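Local coordinates for SPbeta prophage-derived aminoglycoside N(3')-acetyltransferase-like protein YokD (Bacillus subtilis, PDB 2NYG), which probably transfers an acetyl group from acetyl-coenzyme A to an amino group of aminoglycoside-type substrates and may contribute to antibiotic resistance, at residues A[76-81]-A[93-98]; A[168-173]-A[247-252]; A[181-186]-A[253-258]. One frame throughout, in Å; residues are numbered along the deposited sequence.

Contact 1. Residues A[76-81]-A[93-98]; sequences SDPKEW and IIRESM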
# COMPACT_ATOMS: atom_id res chain seq x y z
N SER A 76 0.67 18.76 -4.19
CA SER A 76 0.71 20.19 -3.93
C SER A 76 1.47 20.95 -5.01
O SER A 76 2.05 20.36 -5.91
CB SER A 76 1.36 20.43 -2.57
OG SER A 76 2.54 19.65 -2.43
N ASP A 77 1.46 22.27 -4.89
CA ASP A 77 2.16 23.13 -5.84
C ASP A 77 3.66 22.85 -5.72
O ASP A 77 4.25 23.03 -4.65
CB ASP A 77 1.88 24.59 -5.53
CG ASP A 77 2.28 25.50 -6.65
OD1 ASP A 77 3.48 25.50 -7.00
OD2 ASP A 77 1.39 26.21 -7.18
N PRO A 78 4.30 22.43 -6.82
CA PRO A 78 5.73 22.11 -6.86
C PRO A 78 6.68 23.15 -6.26
O PRO A 78 7.78 22.80 -5.82
CB PRO A 78 5.98 21.86 -8.34
CG PRO A 78 5.03 22.80 -8.99
CD PRO A 78 3.77 22.59 -8.19
N LYS A 79 6.27 24.42 -6.25
CA LYS A 79 7.09 25.48 -5.69
C LYS A 79 7.44 25.17 -4.24
O LYS A 79 8.62 25.08 -3.88
CB LYS A 79 6.35 26.81 -5.76
N GLU A 80 6.41 24.99 -3.42
CA GLU A 80 6.55 24.69 -2.00
C GLU A 80 7.40 23.46 -1.74
O GLU A 80 7.83 23.22 -0.61
CB GLU A 80 5.18 24.50 -1.37
N TRP A 81 7.65 22.68 -2.78
CA TRP A 81 8.44 21.46 -2.65
C TRP A 81 9.88 21.75 -2.27
O TRP A 81 10.39 22.83 -2.54
CB TRP A 81 8.42 20.68 -3.97
CG TRP A 81 7.11 20.03 -4.28
CD1 TRP A 81 5.96 20.09 -3.54
CD2 TRP A 81 6.81 19.20 -5.41
NE1 TRP A 81 4.97 19.35 -4.14
CE2 TRP A 81 5.46 18.80 -5.29
CE3 TRP A 81 7.55 18.77 -6.52
CZ2 TRP A 81 4.83 17.98 -6.23
CZ3 TRP A 81 6.93 17.95 -7.46
CH2 TRP A 81 5.58 17.56 -7.31
N ILE A 93 4.53 22.15 -16.20
CA ILE A 93 4.02 20.96 -16.86
C ILE A 93 3.62 20.03 -15.71
O ILE A 93 2.81 19.11 -15.86
CB ILE A 93 5.11 20.33 -17.77
CG1 ILE A 93 4.51 19.19 -18.59
CG2 ILE A 93 6.30 19.89 -16.95
CD1 ILE A 93 5.48 18.51 -19.53
N ILE A 94 4.17 20.31 -14.54
CA ILE A 94 3.85 19.51 -13.37
C ILE A 94 2.45 19.77 -12.82
O ILE A 94 1.76 18.83 -12.44
CB ILE A 94 4.91 19.73 -12.26
CG1 ILE A 94 6.16 18.92 -12.60
CG2 ILE A 94 4.39 19.34 -10.89
CD1 ILE A 94 7.33 19.10 -11.68
N ARG A 95 2.02 21.04 -12.80
CA ARG A 95 0.70 21.38 -12.27
C ARG A 95 -0.24 20.97 -13.32
O ARG A 95 -1.37 20.66 -13.04
CB ARG A 95 0.53 22.89 -12.03
CG ARG A 95 1.55 23.56 -11.16
CD ARG A 95 1.37 25.06 -11.24
NE ARG A 95 2.37 25.79 -10.49
CZ ARG A 95 2.33 27.10 -10.33
NH1 ARG A 95 1.34 27.80 -10.87
NH2 ARG A 95 3.27 27.69 -9.63
N GLU A 96 0.24 20.99 -14.55
CA GLU A 96 -0.57 20.66 -15.71
C GLU A 96 -0.90 19.17 -15.89
O GLU A 96 -2.01 18.80 -16.29
CB GLU A 96 0.16 21.17 -16.95
CG GLU A 96 -0.67 21.42 -18.18
CD GLU A 96 0.24 21.80 -19.35
OE1 GLU A 96 1.17 22.61 -19.12
OE2 GLU A 96 0.03 21.31 -20.48
N SER A 97 0.06 18.31 -15.56
CA SER A 97 -0.12 16.89 -15.74
C SER A 97 -0.18 16.08 -14.46
O SER A 97 -0.02 14.87 -14.49
CB SER A 97 1.02 16.36 -16.60
OG SER A 97 2.27 16.70 -16.03
N MET A 98 -0.44 16.73 -13.33
CA MET A 98 -0.49 15.97 -12.08
C MET A 98 -1.82 15.24 -11.92
O MET A 98 -2.89 15.86 -11.89
CB MET A 98 -0.26 16.91 -10.89
CG MET A 98 -0.15 16.20 -9.57
SD MET A 98 0.21 17.37 -8.26
CE MET A 98 1.91 17.74 -8.59
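Asp77 CG, anti to the backbone N (chi1 -166°), and Arg95 CG, anti to its own carbonyl carbon (chi1 -55°), bring the carboxylate over a face of the guanidinium. The arginine chain runs extended from CG to NE, and Asp77 OD2 sits over that face, 3.4 Å from Arg95 NH2. The two planes stand 69° apart and the oxygen lies well out of the guanidinium plane, which leaves an electrostatic attraction, a salt bridge without a hydrogen bond. Asp77 OD1, also near Arg95 NH2, uses its anti lone pair to accept from Lys79 N at 3.1 Å, an Asx turn that helps to set the carboxylate's rotation. Next to the charged pair, Pro78 CD packs on Arg95 CG at 3.8 Å, the ring crossing the arginine chain at about a right angle, while Pro78 CB meets Ile94 CG2 at 3.9 Å. The contact joins the loop that follows strand 65-69 to the short helix 93-96, and lies at the dimer interface: Ile94 packs on Trp44 of the second subunit, and Asn46 of that subunit donates to Ile94 O. Met98 reaches the loop from the far end of its segment; bent at its last torsion, it sets CE 3.8 Å from Trp81 CZ2. The indole is held by NE1, which donates in the ring plane to Ser76 OG at 3.0 Å, and by Pro78 CA over the centre of one face. Ser76 OG also bonds to Val73 O, and Trp211 of strand 208-217 touches Asp77, Arg95 and Met98.

Contact 2. Residues A[168-173]-A[247-252]; sequences ESYVLL and CRLFSL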
# COMPACT_ATOMS: atom_id res chain seq x y z
N GLU A 168 -15.82 11.70 22.66
CA GLU A 168 -14.71 11.02 23.31
C GLU A 168 -13.85 10.24 22.32
O GLU A 168 -14.32 9.28 21.71
CB GLU A 168 -15.25 10.09 24.40
CG GLU A 168 -14.22 9.57 25.38
CD GLU A 168 -14.84 8.75 26.50
OE1 GLU A 168 -15.71 9.30 27.21
OE2 GLU A 168 -14.47 7.57 26.67
N SER A 169 -12.60 10.66 22.16
CA SER A 169 -11.64 10.01 21.25
C SER A 169 -10.28 9.91 21.90
O SER A 169 -9.94 10.71 22.76
CB SER A 169 -11.47 10.82 19.98
OG SER A 169 -12.62 10.76 19.17
N TYR A 170 -9.49 8.94 21.49
CA TYR A 170 -8.16 8.83 22.05
C TYR A 170 -7.15 8.82 20.93
O TYR A 170 -7.48 8.49 19.79
CB TYR A 170 -8.01 7.56 22.90
CG TYR A 170 -8.87 7.55 24.14
CD1 TYR A 170 -10.23 7.31 24.06
CD2 TYR A 170 -8.32 7.82 25.39
CE1 TYR A 170 -11.04 7.34 25.19
CE2 TYR A 170 -9.11 7.85 26.54
CZ TYR A 170 -10.48 7.60 26.43
OH TYR A 170 -11.26 7.57 27.56
N VAL A 171 -5.92 9.19 21.26
CA VAL A 171 -4.84 9.17 20.29
C VAL A 171 -3.97 7.99 20.72
O VAL A 171 -3.81 7.73 21.90
CB VAL A 171 -4.00 10.46 20.32
CG1 VAL A 171 -2.85 10.36 19.33
CG2 VAL A 171 -4.86 11.65 19.99
N LEU A 172 -3.46 7.24 19.75
CA LEU A 172 -2.60 6.12 20.08
C LEU A 172 -1.31 6.27 19.30
O LEU A 172 -1.31 6.21 18.07
CB LEU A 172 -3.26 4.79 19.71
CG LEU A 172 -2.30 3.58 19.74
CD1 LEU A 172 -1.73 3.43 21.12
CD2 LEU A 172 -3.02 2.32 19.32
N LEU A 173 -0.22 6.49 20.00
CA LEU A 173 1.06 6.61 19.34
C LEU A 173 1.67 5.23 19.52
O LEU A 173 2.09 4.85 20.61
CB LEU A 173 1.92 7.69 20.00
CG LEU A 173 1.33 9.11 19.98
CD1 LEU A 173 2.25 10.06 20.70
CD2 LEU A 173 1.12 9.55 18.56
N CYS A 247 4.60 2.92 23.53
CA CYS A 247 3.36 3.58 23.17
C CYS A 247 2.69 4.41 24.26
O CYS A 247 2.94 4.24 25.45
CB CYS A 247 2.33 2.55 22.70
SG CYS A 247 2.93 1.29 21.57
N ARG A 248 1.84 5.33 23.82
CA ARG A 248 1.08 6.08 24.77
C ARG A 248 -0.29 6.33 24.19
O ARG A 248 -0.44 6.54 23.00
CB ARG A 248 1.77 7.38 25.19
CG ARG A 248 2.30 8.26 24.14
CD ARG A 248 3.13 9.31 24.85
NE ARG A 248 4.25 9.78 24.04
CZ ARG A 248 5.50 9.86 24.48
NH1 ARG A 248 5.80 9.51 25.72
NH2 ARG A 248 6.46 10.28 23.66
N LEU A 249 -1.28 6.24 25.06
CA LEU A 249 -2.67 6.44 24.68
C LEU A 249 -3.19 7.57 25.55
O LEU A 249 -3.02 7.53 26.77
CB LEU A 249 -3.47 5.16 24.95
CG LEU A 249 -4.99 5.31 24.77
CD1 LEU A 249 -5.32 5.40 23.29
CD2 LEU A 249 -5.71 4.16 25.40
N PHE A 250 -3.81 8.57 24.93
CA PHE A 250 -4.36 9.70 25.66
C PHE A 250 -5.59 10.30 25.01
O PHE A 250 -5.94 9.98 23.88
CB PHE A 250 -3.30 10.78 25.86
CG PHE A 250 -2.71 11.29 24.58
CD1 PHE A 250 -3.37 12.26 23.82
CD2 PHE A 250 -1.47 10.82 24.14
CE1 PHE A 250 -2.80 12.75 22.65
CE2 PHE A 250 -0.90 11.31 22.97
CZ PHE A 250 -1.56 12.28 22.22
N SER A 251 -6.25 11.19 25.75
CA SER A 251 -7.46 11.86 25.29
C SER A 251 -7.15 12.86 24.17
O SER A 251 -6.22 13.65 24.28
CB SER A 251 -8.10 12.59 26.46
OG SER A 251 -9.23 13.31 26.04
N LEU A 252 -7.91 12.82 23.08
CA LEU A 252 -7.65 13.72 21.97
C LEU A 252 -8.16 15.10 22.33
O LEU A 252 -7.45 16.10 22.16
CB LEU A 252 -8.31 13.20 20.70
CG LEU A 252 -8.13 13.98 19.39
CD1 LEU A 252 -8.32 13.09 18.20
CD2 LEU A 252 -9.13 15.13 19.34
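Strands 170-173 and 247-251 run antiparallel at 165°, their axes 4.5 Å apart, with Val171-Phe250 and Leu173-Arg248 as hydrogen-bonded pairs: Val171 N donates to Phe250 O at 2.7 Å and Leu173 N to Arg248 O at 3.0 Å, and Phe250 N and Arg248 N return bonds to Val171 O and Leu173 O. A fifth bond, Leu252 N to Ser169 O at 2.9 Å with the donor above the carbonyl plane, ties on the first residue of helix 252-268 just past the bridged pairs. Val171 and Phe250 lie side by side, and Val171 CB sits over one ring face, a CH-pi contact 3.8 Å from the centroid. The ring is swung there by chi1 of 58°, which places Phe250 CG between the backbone N and the carbonyl carbon. Leu173 CD1 meets the edge of the same ring. On the opposite face of the sheet, Leu249 CD1 touches Tyr170 CB at 3.5 Å. Strand 170-174 also pairs with strand 32-37, placing this ladder inside the central mixed sheet, and the side chain of Leu173 lies about 7 Å from bound coenzyme A. Salt bridges to Glu232 and Asp177 probably offset the charge of the Arg248 guanidinium and fix where it lies, while its aliphatic stem packs on Leu173.

Contact 3. Residues A[181-186]-A[253-258]; sequences STCFHL and TEAVDF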
# COMPACT_ATOMS: atom_id res chain seq x y z
N SER A 181 1.50 13.68 16.23
CA SER A 181 0.12 13.83 16.69
C SER A 181 -0.71 14.82 15.91
O SER A 181 -0.94 15.93 16.36
CB SER A 181 0.06 14.25 18.16
OG SER A 181 0.04 13.12 18.99
N THR A 182 -1.19 14.39 14.75
CA THR A 182 -1.99 15.24 13.90
C THR A 182 -3.07 16.05 14.63
O THR A 182 -3.41 17.14 14.19
CB THR A 182 -2.64 14.41 12.79
OG1 THR A 182 -1.62 13.81 12.00
CG2 THR A 182 -3.48 15.29 11.90
N CYS A 183 -3.61 15.53 15.73
CA CYS A 183 -4.68 16.25 16.42
C CYS A 183 -4.30 17.67 16.82
O CYS A 183 -5.15 18.57 16.83
CB CYS A 183 -5.14 15.47 17.66
SG CYS A 183 -3.89 15.30 18.93
N PHE A 184 -3.03 17.90 17.16
CA PHE A 184 -2.58 19.23 17.55
C PHE A 184 -2.86 20.31 16.50
O PHE A 184 -3.17 21.45 16.86
CB PHE A 184 -1.09 19.20 17.88
CG PHE A 184 -0.79 18.52 19.18
CD1 PHE A 184 0.44 17.93 19.40
CD2 PHE A 184 -1.75 18.47 20.19
CE1 PHE A 184 0.71 17.28 20.60
CE2 PHE A 184 -1.49 17.83 21.39
CZ PHE A 184 -0.26 17.23 21.59
N HIS A 185 -2.74 19.96 15.22
CA HIS A 185 -3.00 20.92 14.16
C HIS A 185 -4.32 21.62 14.43
O HIS A 185 -4.45 22.81 14.17
CB HIS A 185 -3.09 20.24 12.79
CG HIS A 185 -1.76 19.85 12.19
ND1 HIS A 185 -0.79 20.78 11.88
CD2 HIS A 185 -1.28 18.65 11.80
CE1 HIS A 185 0.23 20.16 11.32
NE2 HIS A 185 -0.04 18.87 11.25
N LEU A 186 -5.32 20.89 14.93
CA LEU A 186 -6.62 21.49 15.20
C LEU A 186 -6.52 22.72 16.10
O LEU A 186 -7.20 23.73 15.86
CB LEU A 186 -7.57 20.46 15.81
CG LEU A 186 -8.97 20.93 16.24
CD1 LEU A 186 -9.79 21.45 15.05
CD2 LEU A 186 -9.67 19.77 16.90
N THR A 253 -9.39 15.16 22.85
CA THR A 253 -10.00 16.41 23.27
C THR A 253 -9.11 17.12 24.30
O THR A 253 -8.96 18.34 24.28
CB THR A 253 -11.36 16.15 23.89
OG1 THR A 253 -12.19 15.48 22.93
CG2 THR A 253 -12.01 17.43 24.30
N GLU A 254 -8.54 16.33 25.19
CA GLU A 254 -7.68 16.82 26.25
C GLU A 254 -6.38 17.34 25.68
O GLU A 254 -5.81 18.32 26.16
CB GLU A 254 -7.44 15.67 27.20
CG GLU A 254 -6.73 15.94 28.49
CD GLU A 254 -6.98 14.82 29.49
OE1 GLU A 254 -6.12 14.56 30.34
OE2 GLU A 254 -8.06 14.20 29.42
N ALA A 255 -5.90 16.68 24.63
CA ALA A 255 -4.65 17.06 23.99
C ALA A 255 -4.84 18.34 23.19
O ALA A 255 -4.00 19.23 23.21
CB ALA A 255 -4.16 15.92 23.08
N VAL A 256 -5.94 18.44 22.46
CA VAL A 256 -6.15 19.64 21.67
C VAL A 256 -6.25 20.87 22.56
O VAL A 256 -5.60 21.89 22.31
CB VAL A 256 -7.43 19.54 20.79
CG1 VAL A 256 -7.60 20.81 19.97
CG2 VAL A 256 -7.33 18.35 19.85
N ASP A 257 -7.05 20.76 23.62
CA ASP A 257 -7.23 21.88 24.53
C ASP A 257 -5.93 22.39 25.09
O ASP A 257 -5.71 23.60 25.11
CB ASP A 257 -8.19 21.51 25.66
CG ASP A 257 -9.62 21.35 25.17
OD1 ASP A 257 -9.93 21.89 24.08
OD2 ASP A 257 -10.43 20.70 25.88
N PHE A 258 -5.06 21.49 25.53
CA PHE A 258 -3.77 21.87 26.09
C PHE A 258 -2.89 22.53 25.04
O PHE A 258 -2.19 23.49 25.33
CB PHE A 258 -3.04 20.66 26.65
CG PHE A 258 -1.75 20.99 27.34
CD1 PHE A 258 -1.74 21.34 28.68
CD2 PHE A 258 -0.55 20.97 26.63
CE1 PHE A 258 -0.54 21.67 29.32
CE2 PHE A 258 0.65 21.30 27.26
CZ PHE A 258 0.66 21.65 28.61
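Phe184 CE2 meets Ala255 twice: it stands 3.7 Å from Ala255 CB and 3.4 Å from Ala255 O, the carbonyl oxygen approaching the edge of the ring near its plane. A ring C-H directed toward the oxygen would make this a weakly favourable electrostatic approach. Two residues on from Phe184, Leu186 crosses Val256 at about a right angle, with Leu186 CD2 3.8 Å from Val256 CG1. That methyl, anti to the backbone N (chi1 -180°), faces the leucine; Val256 CG2 lies 3.7 Å from Cys183 O and also near Leu186 CD2. Cys183 SG fills in beside Ala255 CB at 4.2 Å. The backbones come nearest at Phe184 CA and Val256 CA, 5.5 Å apart. Around this apolar core, Val227 of helix 224-234 packs on Phe184 and Phe231 of the same helix on Ala255, while Leu161 and Tyr165 of helix 160-166 close on Leu186. Tyr165 also lies against Val256; its hydroxyl bonds to Asp257 OD1 and its carbonyl oxygen to Thr253 OG1, tying helix 252-268 to helix 160-166. Cys183 and Ser181 rest on Val171 of strand 170-174. The short, weakly bonded helix 183-187 thus packs on helix 252-268 beside the central sheet, consistent with the layered alpha/beta fold of the antibiotic N-acetyltransferase family.

In the fold
From the N terminus, contact 1 comes first, closing a short loop well before the others open and tying the segment after strand 65-69 to helix 93-96. Its centre is about 35 Å from that of contact 2, on the opposite side of the chain's centre, where the second subunit adjoins it. Contacts 2 and 3 cross: the chain passes through 168-173 and 181-186, makes the three-stranded sheet and helix 224-234, then returns through 247-252 and 253-258. Strand 170-174 leads to helix 183-187 and strand 245-251 to helix 252-268; the strands pair in contact 2 and the helices pack in contact 3. The two contacts touch, Phe250 CE1 lying 3.5 Å from Ala255 CB, joining the central sheet to its helical layer.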